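Local coordinates for protein probable enoyl-CoA hydratase/isomerase (Pseudomonas aeruginosa PAO1, PDB 5WYD) that probably acts as an enoyl-CoA hydratase or isomerase of the crotonase family, with a likely role in the biosynthesis of diffusible signal factors, at residues 159-162 and 163-167; 183-187 and 188-192; 22-26 and 27-31. The protein carries 1 engineered substitution. All blocks are in the same frame, centred on the assembly; numbering follows the deposited sequence.

Contact 1 (159-162 and 163-167); sequences QALP and WLVGE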
ATOM      1  N   GLN A 159       0.656 -16.900   3.527  1.00 41.17           N
ATOM      2  CA  GLN A 159       0.734 -15.633   4.237  1.00 34.28           C
ATOM      3  C   GLN A 159       0.765 -15.828   5.756  1.00 30.52           C
ATOM      4  O   GLN A 159       1.517 -15.145   6.460  1.00 41.87           O
ATOM      5  CB  GLN A 159      -0.441 -14.759   3.811  1.00 29.52           C
ATOM      6  CG  GLN A 159      -0.637 -14.690   2.296  1.00 17.13           C
ATOM      7  CD  GLN A 159       0.637 -14.319   1.536  1.00 28.19           C
ATOM      8  OE1 GLN A 159       1.407 -13.426   1.929  1.00 20.11           O
ATOM      9  NE2 GLN A 159       0.886 -15.041   0.462  1.00 46.98           N
ATOM     10  N   ALA A 160      -0.094 -16.707   6.279  1.00 27.57           N
ATOM     11  CA  ALA A 160      -0.273 -16.807   7.723  1.00 13.01           C
ATOM     12  C   ALA A 160       0.990 -17.281   8.431  1.00 21.78           C
ATOM     13  O   ALA A 160       1.349 -16.729   9.475  1.00 29.90           O
ATOM     14  CB  ALA A 160      -1.469 -17.713   8.030  1.00 13.91           C
ATOM     15  N   LEU A 161       1.655 -18.313   7.906  1.00 21.44           N
ATOM     16  CA  LEU A 161       2.847 -18.841   8.573  1.00 27.35           C
ATOM     17  C   LEU A 161       4.022 -17.856   8.654  1.00 32.50           C
ATOM     18  O   LEU A 161       4.550 -17.669   9.764  1.00 46.23           O
ATOM     19  CB  LEU A 161       3.307 -20.128   7.871  1.00 14.44           C
ATOM     20  CG  LEU A 161       4.463 -20.909   8.488  1.00 20.07           C
ATOM     21  CD1 LEU A 161       4.083 -21.316   9.886  1.00 14.11           C
ATOM     22  CD2 LEU A 161       4.974 -22.122   7.696  1.00 23.19           C
ATOM     23  N   PRO A 162       4.451 -17.170   7.584  1.00 38.56           N
ATOM     24  CA  PRO A 162       5.588 -16.231   7.722  1.00 29.79           C
ATOM     25  C   PRO A 162       5.266 -15.084   8.652  1.00 37.61           C
ATOM     26  O   PRO A 162       6.179 -14.433   9.177  1.00 31.21           O
ATOM     27  CB  PRO A 162       5.824 -15.728   6.296  1.00 32.58           C
ATOM     28  CG  PRO A 162       4.505 -15.914   5.636  1.00 42.24           C
ATOM     29  CD  PRO A 162       3.889 -17.134   6.231  1.00 43.56           C
ATOM     30  N   TRP A 163       3.982 -14.712   8.706  1.00 41.06           N
ATOM     31  CA  TRP A 163       3.526 -13.638   9.584  1.00 28.72           C
ATOM     32  C   TRP A 163       3.811 -14.005  11.027  1.00 29.25           C
ATOM     33  O   TRP A 163       4.448 -13.238  11.751  1.00 37.75           O
ATOM     34  CB  TRP A 163       2.026 -13.371   9.340  1.00 26.21           C
ATOM     35  CG  TRP A 163       1.396 -12.047   9.831  1.00 17.42           C
ATOM     36  CD1 TRP A 163       0.569 -11.868  10.923  1.00 24.76           C
ATOM     37  CD2 TRP A 163       1.532 -10.753   9.239  1.00 19.31           C
ATOM     38  NE1 TRP A 163       0.196 -10.548  11.034  1.00 17.98           N
ATOM     39  CE2 TRP A 163       0.775  -9.843  10.013  1.00 21.01           C
ATOM     40  CE3 TRP A 163       2.238 -10.263   8.137  1.00 35.01           C
ATOM     41  CZ2 TRP A 163       0.703  -8.477   9.704  1.00 24.73           C
ATOM     42  CZ3 TRP A 163       2.156  -8.902   7.838  1.00 22.32           C
ATOM     43  CH2 TRP A 163       1.391  -8.037   8.608  1.00 25.04           C
ATOM     44  N   LEU A 164       3.399 -15.199  11.452  1.00 34.62           N
ATOM     45  CA  LEU A 164       3.651 -15.596  12.828  1.00 39.25           C
ATOM     46  C   LEU A 164       5.132 -15.868  13.078  1.00 45.84           C
ATOM     47  O   LEU A 164       5.715 -15.330  14.023  1.00 54.64           O
ATOM     48  CB  LEU A 164       2.808 -16.816  13.192  1.00 45.45           C
ATOM     49  CG  LEU A 164       1.403 -16.453  13.638  1.00 57.78           C
ATOM     50  CD1 LEU A 164       0.676 -17.696  14.071  1.00 51.12           C
ATOM     51  CD2 LEU A 164       1.392 -15.410  14.747  1.00 50.10           C
ATOM     52  N   VAL A 165       5.775 -16.672  12.234  1.00 47.35           N
ATOM     53  CA  VAL A 165       7.091 -17.208  12.575  1.00 38.65           C
ATOM     54  C   VAL A 165       8.233 -16.582  11.787  1.00 44.26           C
ATOM     55  O   VAL A 165       9.397 -16.954  12.003  1.00 45.22           O
ATOM     56  CB  VAL A 165       7.107 -18.743  12.423  1.00 45.88           C
ATOM     57  CG1 VAL A 165       5.896 -19.332  13.175  1.00 30.96           C
ATOM     58  CG2 VAL A 165       7.176 -19.166  10.963  1.00 36.75           C
ATOM     59  N   GLY A 166       7.957 -15.681  10.865  1.00 32.95           N
ATOM     60  CA  GLY A 166       9.025 -15.141  10.054  1.00 32.23           C
ATOM     61  C   GLY A 166       9.224 -15.969   8.800  1.00 37.15           C
ATOM     62  O   GLY A 166       8.793 -17.112   8.700  1.00 34.19           O
ATOM     63  N   GLU A 167       9.870 -15.365   7.811  1.00 31.28           N
ATOM     64  CA  GLU A 167      10.023 -16.076   6.557  1.00 29.67           C
ATOM     65  C   GLU A 167      10.918 -17.285   6.720  1.00 26.48           C
ATOM     66  O   GLU A 167      10.563 -18.385   6.284  1.00 40.08           O
ATOM     67  CB  GLU A 167      10.558 -15.131   5.484  1.00 34.15           C
ATOM     68  CG  GLU A 167       9.581 -14.042   5.127  1.00 39.55           C
ATOM     69  CD  GLU A 167       9.989 -13.270   3.895  1.00 41.90           C
ATOM     70  OE1 GLU A 167       9.599 -12.092   3.770  1.00 51.74           O
ATOM     71  OE2 GLU A 167      10.692 -13.842   3.042  1.00 39.87           O
TER
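L161 and V165, one helical turn apart, make the apolar contact here: L161 CD1 lies 3.9 Å from V165 CG2, the two side chains crossing at a slant. L161 reaches it with CG turned anti to the backbone N (chi1 -175°), and V165 CG2 also rests 3.3 Å from L161 O. That same oxygen receives V165 N at 2.9 Å, the straightest bond of the four (171° at the hydrogen). L164 N donates to A160 O at 3.2 Å. The flanking bonds are weak: W163 N to Q159 O is long at 3.4 Å, and G166 N to P162 O is bent to 130°. P162 has no N-H for the preceding turn, and the helix kinks there. Further out, A170 of the same helix packs on L161, P162 and V165, while L129 of helix 123-130 meets A160 and L164. Between subunits, W163 NE1 hydrogen-bonds to E167 OE1 of a third subunit. A second subunit combines packing (its I226 on P162, its P234 on W163) with a hydrogen bond from Q159 NE2 to its L225 O and a salt bridge from its R230 to E167 OE1, surroundings that would probably stabilise E167 as a carboxylate.

Contact 2 (183-187 and 188-192); sequences ETALR and IGLVE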
ATOM      1  N   GLU A 183       7.617 -27.641  21.398  1.00 54.11           N
ATOM      2  CA  GLU A 183       8.650 -26.761  21.941  1.00 48.19           C
ATOM      3  C   GLU A 183       9.255 -25.869  20.875  1.00 46.14           C
ATOM      4  O   GLU A 183       9.429 -24.664  21.099  1.00 46.99           O
ATOM      5  CB  GLU A 183       9.746 -27.578  22.620  1.00 52.59           C
ATOM      6  CG  GLU A 183       9.313 -28.231  23.914  1.00 55.00           C
ATOM      7  CD  GLU A 183       8.881 -27.204  24.948  1.00 70.16           C
ATOM      8  OE1 GLU A 183       9.514 -26.127  25.021  1.00 71.40           O
ATOM      9  OE2 GLU A 183       7.911 -27.472  25.693  1.00 74.38           O
ATOM     10  N   THR A 184       9.579 -26.438  19.707  1.00 43.75           N
ATOM     11  CA  THR A 184      10.173 -25.634  18.648  1.00 34.96           C
ATOM     12  C   THR A 184       9.204 -24.555  18.211  1.00 38.06           C
ATOM     13  O   THR A 184       9.593 -23.394  18.042  1.00 49.69           O
ATOM     14  CB  THR A 184      10.580 -26.514  17.474  1.00 36.67           C
ATOM     15  OG1 THR A 184      11.606 -27.413  17.896  1.00 41.91           O
ATOM     16  CG2 THR A 184      11.113 -25.659  16.338  1.00 32.60           C
ATOM     17  N   ALA A 185       7.924 -24.905  18.090  1.00 41.13           N
ATOM     18  CA  ALA A 185       6.917 -23.918  17.711  1.00 39.21           C
ATOM     19  C   ALA A 185       6.836 -22.813  18.745  1.00 43.20           C
ATOM     20  O   ALA A 185       6.693 -21.632  18.405  1.00 45.37           O
ATOM     21  CB  ALA A 185       5.546 -24.579  17.549  1.00 40.04           C
ATOM     22  N   LEU A 186       6.911 -23.177  20.015  1.00 42.62           N
ATOM     23  CA  LEU A 186       6.837 -22.156  21.039  1.00 46.41           C
ATOM     24  C   LEU A 186       8.019 -21.217  20.919  1.00 40.82           C
ATOM     25  O   LEU A 186       7.869 -19.994  21.026  1.00 59.75           O
ATOM     26  CB  LEU A 186       6.802 -22.809  22.409  1.00 44.78           C
ATOM     27  CG  LEU A 186       6.846 -21.863  23.584  1.00 39.36           C
ATOM     28  CD1 LEU A 186       5.630 -20.943  23.571  1.00 39.00           C
ATOM     29  CD2 LEU A 186       6.893 -22.714  24.813  1.00 57.98           C
ATOM     30  N   ARG A 187       9.198 -21.770  20.651  1.00 33.92           N
ATOM     31  CA  ARG A 187      10.379 -20.928  20.523  1.00 36.21           C
ATOM     32  C   ARG A 187      10.260 -19.997  19.325  1.00 29.62           C
ATOM     33  O   ARG A 187      10.557 -18.803  19.427  1.00 34.28           O
ATOM     34  CB  ARG A 187      11.625 -21.796  20.388  1.00 38.13           C
ATOM     35  CG  ARG A 187      12.968 -21.037  20.331  1.00 37.54           C
ATOM     36  CD  ARG A 187      13.953 -21.897  19.561  1.00 33.99           C
ATOM     37  NE  ARG A 187      13.784 -23.294  19.951  1.00 24.39           N
ATOM     38  CZ  ARG A 187      14.330 -24.315  19.312  1.00 38.00           C
ATOM     39  NH1 ARG A 187      15.084 -24.092  18.243  1.00 42.75           N
ATOM     40  NH2 ARG A 187      14.114 -25.555  19.732  1.00 40.08           N
ATOM     41  N   ILE A 188       9.777 -20.511  18.195  1.00 33.88           N
ATOM     42  CA  ILE A 188       9.677 -19.677  17.013  1.00 26.56           C
ATOM     43  C   ILE A 188       8.465 -18.770  17.044  1.00 28.45           C
ATOM     44  O   ILE A 188       8.325 -17.932  16.156  1.00 36.55           O
ATOM     45  CB  ILE A 188       9.668 -20.538  15.745  1.00 21.42           C
ATOM     46  CG1 ILE A 188       8.385 -21.357  15.647  1.00 34.25           C
ATOM     47  CG2 ILE A 188      10.827 -21.496  15.821  1.00 35.99           C
ATOM     48  CD1 ILE A 188       8.268 -22.198  14.361  1.00 14.18           C
ATOM     49  N   GLY A 189       7.597 -18.889  18.047  1.00 29.41           N
ATOM     50  CA  GLY A 189       6.426 -18.034  18.141  1.00 28.04           C
ATOM     51  C   GLY A 189       5.196 -18.542  17.410  1.00 32.94           C
ATOM     52  O   GLY A 189       4.184 -17.814  17.321  1.00 20.74           O
ATOM     53  N   LEU A 190       5.259 -19.746  16.849  1.00 23.82           N
ATOM     54  CA  LEU A 190       4.082 -20.334  16.223  1.00 31.47           C
ATOM     55  C   LEU A 190       2.973 -20.583  17.234  1.00 30.86           C
ATOM     56  O   LEU A 190       1.798 -20.385  16.928  1.00 30.35           O
ATOM     57  CB  LEU A 190       4.458 -21.629  15.526  1.00 27.52           C
ATOM     58  CG  LEU A 190       3.287 -22.438  15.011  1.00 35.54           C
ATOM     59  CD1 LEU A 190       2.393 -21.619  14.102  1.00 36.57           C
ATOM     60  CD2 LEU A 190       3.863 -23.628  14.257  1.00 33.00           C
ATOM     61  N   VAL A 191       3.321 -21.040  18.432  1.00 39.15           N
ATOM     62  CA  VAL A 191       2.350 -21.295  19.484  1.00 30.20           C
ATOM     63  C   VAL A 191       2.683 -20.394  20.668  1.00 37.42           C
ATOM     64  O   VAL A 191       3.861 -20.177  20.983  1.00 33.97           O
ATOM     65  CB  VAL A 191       2.312 -22.779  19.885  1.00 45.14           C
ATOM     66  CG1 VAL A 191       1.809 -23.606  18.718  1.00 54.77           C
ATOM     67  CG2 VAL A 191       3.668 -23.273  20.347  1.00 54.34           C
ATOM     68  N   GLU A 192       1.649 -19.747  21.209  1.00 31.65           N
ATOM     69  CA  GLU A 192       1.811 -18.906  22.391  1.00 35.57           C
ATOM     70  C   GLU A 192       2.098 -19.712  23.654  1.00 24.98           C
ATOM     71  O   GLU A 192       2.757 -19.208  24.565  1.00 37.13           O
ATOM     72  CB  GLU A 192       0.601 -18.001  22.590  1.00 33.46           C
ATOM     73  CG  GLU A 192       0.498 -16.951  21.512  1.00 36.23           C
ATOM     74  CD  GLU A 192       0.238 -17.546  20.165  1.00 30.41           C
ATOM     75  OE1 GLU A 192      -0.715 -18.356  20.105  1.00 16.58           O
ATOM     76  OE2 GLU A 192       1.015 -17.272  19.212  1.00 18.94           O
TER
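A185 and L186 on the last turn of helix 182-188 pack against L190 and V191, which fold back against them. A185 CB is the hub, with V191 CG2 at 3.6 Å and L190 CB at 3.7 Å. V191 places that methyl between its own backbone N and carbonyl carbon, with CG1 anti to the carbonyl carbon (chi1 -65°), and CG2 is thereby pressed to 3.3 Å from L186 N. L186 meets this methyl with CB, while its CD1 ends 3.2 Å from V191 O. L186 CA also makes a CA-H...O contact with the same V191 O, 3.6 Å long and nearly straight.

In I188, chi1 of 68° puts CG1 in the crowded position between backbone N and carbonyl carbon. This lays CG1 over A185 O, 3.2 Å away, while CG2 lies against T184 O. CD1 lies near A185 CA and reaches V165 of helix 157-176, and the side chain also packs on W169 of that helix.

The backbone explains the fold-back. I188 N still closes an ordinary helical bond to T184 O at 2.9 Å, but G189 has a positive phi (88°) and ends the helix in a Schellman motif. A185 O accepts L190 N and V191 N, both weakly, and G189 N donates to L186 O from above the carbonyl plane, not along a lone pair. At the edges, T184 OG1 bonds to D181, and R134 takes both a salt bridge from E192 and a hydrogen bond to L190 O. At this helix end, then, a sound last helical bond is followed by two weak ones converging on A185 O, I188 CG1 and CG2 lie against the carbonyl oxygens of A185 and T184, and R134 of strand 133-137 holds the chain that leads on to strand 193-195.

Contact 3 (22-26 and 27-31); sequences EKHGH and TALIT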
ATOM      1  N   GLU A  22     -20.608 -26.855  21.696  1.00 47.37           N
ATOM      2  CA  GLU A  22     -20.967 -26.861  23.104  1.00 59.87           C
ATOM      3  C   GLU A  22     -20.787 -25.456  23.643  1.00 65.67           C
ATOM      4  O   GLU A  22     -19.815 -24.781  23.291  1.00 72.58           O
ATOM      5  CB  GLU A  22     -20.112 -27.842  23.879  1.00 69.33           C
ATOM      6  CG  GLU A  22     -20.292 -29.250  23.409  1.00 69.46           C
ATOM      7  CD  GLU A  22     -19.329 -30.171  24.071  1.00 77.82           C
ATOM      8  OE1 GLU A  22     -19.286 -31.351  23.678  1.00 86.22           O
ATOM      9  OE2 GLU A  22     -18.609 -29.704  24.983  1.00 73.50           O
ATOM     10  N   LYS A  23     -21.750 -24.975  24.418  1.00 60.54           N
ATOM     11  CA  LYS A  23     -21.648 -23.640  24.993  1.00 59.11           C
ATOM     12  C   LYS A  23     -21.345 -23.708  26.487  1.00 57.13           C
ATOM     13  O   LYS A  23     -22.108 -24.301  27.257  1.00 72.40           O
ATOM     14  CB  LYS A  23     -22.912 -22.827  24.740  1.00 48.57           C
ATOM     15  CG  LYS A  23     -22.879 -21.472  25.409  1.00 44.36           C
ATOM     16  CD  LYS A  23     -24.154 -20.729  25.140  1.00 40.20           C
ATOM     17  CE  LYS A  23     -24.151 -19.327  25.753  1.00 56.58           C
ATOM     18  NZ  LYS A  23     -23.996 -19.202  27.240  1.00 55.72           N
ATOM     19  N   HIS A  24     -20.226 -23.122  26.889  1.00 53.41           N
ATOM     20  CA  HIS A  24     -19.895 -22.987  28.296  1.00 63.05           C
ATOM     21  C   HIS A  24     -19.812 -21.495  28.584  1.00 59.99           C
ATOM     22  O   HIS A  24     -18.921 -20.811  28.063  1.00 56.22           O
ATOM     23  CB  HIS A  24     -18.582 -23.697  28.632  1.00 76.14           C
ATOM     24  CG  HIS A  24     -18.511 -25.113  28.150  1.00 60.03           C
ATOM     25  ND1 HIS A  24     -19.042 -26.171  28.856  1.00 55.20           N
ATOM     26  CD2 HIS A  24     -17.936 -25.646  27.047  1.00 56.33           C
ATOM     27  CE1 HIS A  24     -18.818 -27.292  28.193  1.00 67.04           C
ATOM     28  NE2 HIS A  24     -18.143 -27.000  27.095  1.00 55.12           N
ATOM     29  N   GLY A  25     -20.698 -21.006  29.454  1.00 75.00           N
ATOM     30  CA  GLY A  25     -20.702 -19.579  29.749  1.00 69.13           C
ATOM     31  C   GLY A  25     -20.876 -18.791  28.466  1.00 65.19           C
ATOM     32  O   GLY A  25     -21.822 -19.012  27.704  1.00 62.56           O
ATOM     33  N   HIS A  26     -19.984 -17.828  28.241  1.00 54.70           N
ATOM     34  CA  HIS A  26     -19.959 -17.039  27.021  1.00 31.60           C
ATOM     35  C   HIS A  26     -19.002 -17.604  25.992  1.00 44.95           C
ATOM     36  O   HIS A  26     -18.746 -16.959  24.985  1.00 44.12           O
ATOM     37  CB  HIS A  26     -19.605 -15.588  27.325  1.00 31.94           C
ATOM     38  CG  HIS A  26     -20.649 -14.868  28.118  1.00 39.14           C
ATOM     39  ND1 HIS A  26     -20.488 -14.545  29.447  1.00 60.38           N
ATOM     40  CD2 HIS A  26     -21.838 -14.341  27.747  1.00 45.92           C
ATOM     41  CE1 HIS A  26     -21.558 -13.896  29.875  1.00 61.46           C
ATOM     42  NE2 HIS A  26     -22.388 -13.750  28.858  1.00 58.69           N
ATOM     43  N   THR A  27     -18.437 -18.767  26.233  1.00 37.78           N
ATOM     44  CA  THR A  27     -17.482 -19.363  25.316  1.00 37.24           C
ATOM     45  C   THR A  27     -18.184 -20.483  24.563  1.00 52.50           C
ATOM     46  O   THR A  27     -18.895 -21.294  25.165  1.00 62.45           O
ATOM     47  CB  THR A  27     -16.265 -19.874  26.092  1.00 24.45           C
ATOM     48  OG1 THR A  27     -15.669 -18.763  26.764  1.00 30.02           O
ATOM     49  CG2 THR A  27     -15.218 -20.499  25.181  1.00 27.02           C
ATOM     50  N   ALA A  28     -18.041 -20.487  23.242  1.00 44.79           N
ATOM     51  CA  ALA A  28     -18.637 -21.519  22.405  1.00 44.64           C
ATOM     52  C   ALA A  28     -17.566 -22.502  21.954  1.00 52.39           C
ATOM     53  O   ALA A  28     -16.570 -22.099  21.345  1.00 51.12           O
ATOM     54  CB  ALA A  28     -19.329 -20.909  21.192  1.00 55.17           C
ATOM     55  N   LEU A  29     -17.790 -23.786  22.223  1.00 59.17           N
ATOM     56  CA  LEU A  29     -16.845 -24.847  21.901  1.00 53.48           C
ATOM     57  C   LEU A  29     -17.270 -25.575  20.641  1.00 51.64           C
ATOM     58  O   LEU A  29     -18.350 -26.172  20.591  1.00 61.02           O
ATOM     59  CB  LEU A  29     -16.728 -25.853  23.040  1.00 61.22           C
ATOM     60  CG  LEU A  29     -15.954 -27.114  22.636  1.00 57.49           C
ATOM     61  CD1 LEU A  29     -14.538 -26.829  22.174  1.00 43.66           C
ATOM     62  CD2 LEU A  29     -15.983 -28.106  23.784  1.00 84.74           C
ATOM     63  N   ILE A  30     -16.381 -25.570  19.657  1.00 50.41           N
ATOM     64  CA  ILE A  30     -16.577 -26.224  18.375  1.00 45.51           C
ATOM     65  C   ILE A  30     -15.542 -27.317  18.230  1.00 50.45           C
ATOM     66  O   ILE A  30     -14.343 -27.044  18.310  1.00 48.14           O
ATOM     67  CB  ILE A  30     -16.424 -25.238  17.221  1.00 31.53           C
ATOM     68  CG1 ILE A  30     -17.264 -24.008  17.523  1.00 56.38           C
ATOM     69  CG2 ILE A  30     -16.788 -25.929  15.948  1.00 40.29           C
ATOM     70  CD1 ILE A  30     -17.111 -22.923  16.492  1.00 56.19           C
ATOM     71  N   THR A  31     -15.988 -28.532  17.956  1.00 51.04           N
ATOM     72  CA  THR A  31     -15.060 -29.629  17.787  1.00 51.94           C
ATOM     73  C   THR A  31     -15.252 -30.213  16.397  1.00 51.66           C
ATOM     74  O   THR A  31     -16.391 -30.433  15.963  1.00 45.36           O
ATOM     75  CB  THR A  31     -15.278 -30.683  18.860  1.00 56.01           C
ATOM     76  OG1 THR A  31     -15.034 -30.094  20.142  1.00 79.46           O
ATOM     77  CG2 THR A  31     -14.266 -31.809  18.680  1.00 43.51           C
TER
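E22 and L29 face each other as a hydrogen-bonded antiparallel pair near the turn of a beta hairpin. E22 N donates in the carbonyl plane to L29 O at 2.6 Å. The return bond, L29 N to E22 O, is modelled at 2.5 Å, so short that its exact length is doubtful. Nearer the turn, H24 and T27 form the second such pair: H24 N to T27 O and T27 N to H24 O both measure 2.8 Å, the latter tilted from the carbonyl plane. They close a type II' turn in which G25 adopts phi 57°.

K23 and A28 form the intervening non-hydrogen-bonded pair. A28 turns its backbone bonding outward to A63, as I30 does to V65, which joins the hairpin to strand 63-68.

On the face bearing E22, H24, T27 and L29, the side chains of E22 and L29 run side by side. The glutamate chain is extended beyond CG, bringing OE2 to 3.3 Å from L29 CD2. H24 NE2 donates weakly to this OE2 over 3.5 Å, while L29 CD2 sits at the edge of the imidazole near its plane. R201 of helix 200-211 offers OE2 a long, weak ion pair as well. On the other face, with A28, K23 has D60 as salt-bridge partner, although the placement of NZ is uncertain. H26, in the turn, stacks its ring on Y62.

Every N-H and C=O of the two bonded pairs that faces across the hairpin is therefore paired, whereas E22 OE2 is held loosely by two weak partners. The backbone fixes the register; the carboxylate probably contributes little more than a mild electrostatic attraction.

Overall arrangement
Contacts 1 and 2 are neighbours, with centres 12 Å apart, and they touch directly: V165 CG1 of contact 1 lies 3.6 Å from L190 CB of contact 2. Helix 157-176 thus packs against the end of helix 182-188. Contact 3 stands apart, its centre 29 Å from contact 1 and 26 Å from contact 2, with nearest atoms about 18 Å and 16 Å away. The central sheet links it to contact 2: strand 19-24 forms one outer edge, and strand 193-195, which follows contact 2, forms the other. The pentanedial pocket is lined by K72, F73 and R179, none within these contacts; R179 lies between helices 157-176 and 182-188 in sequence.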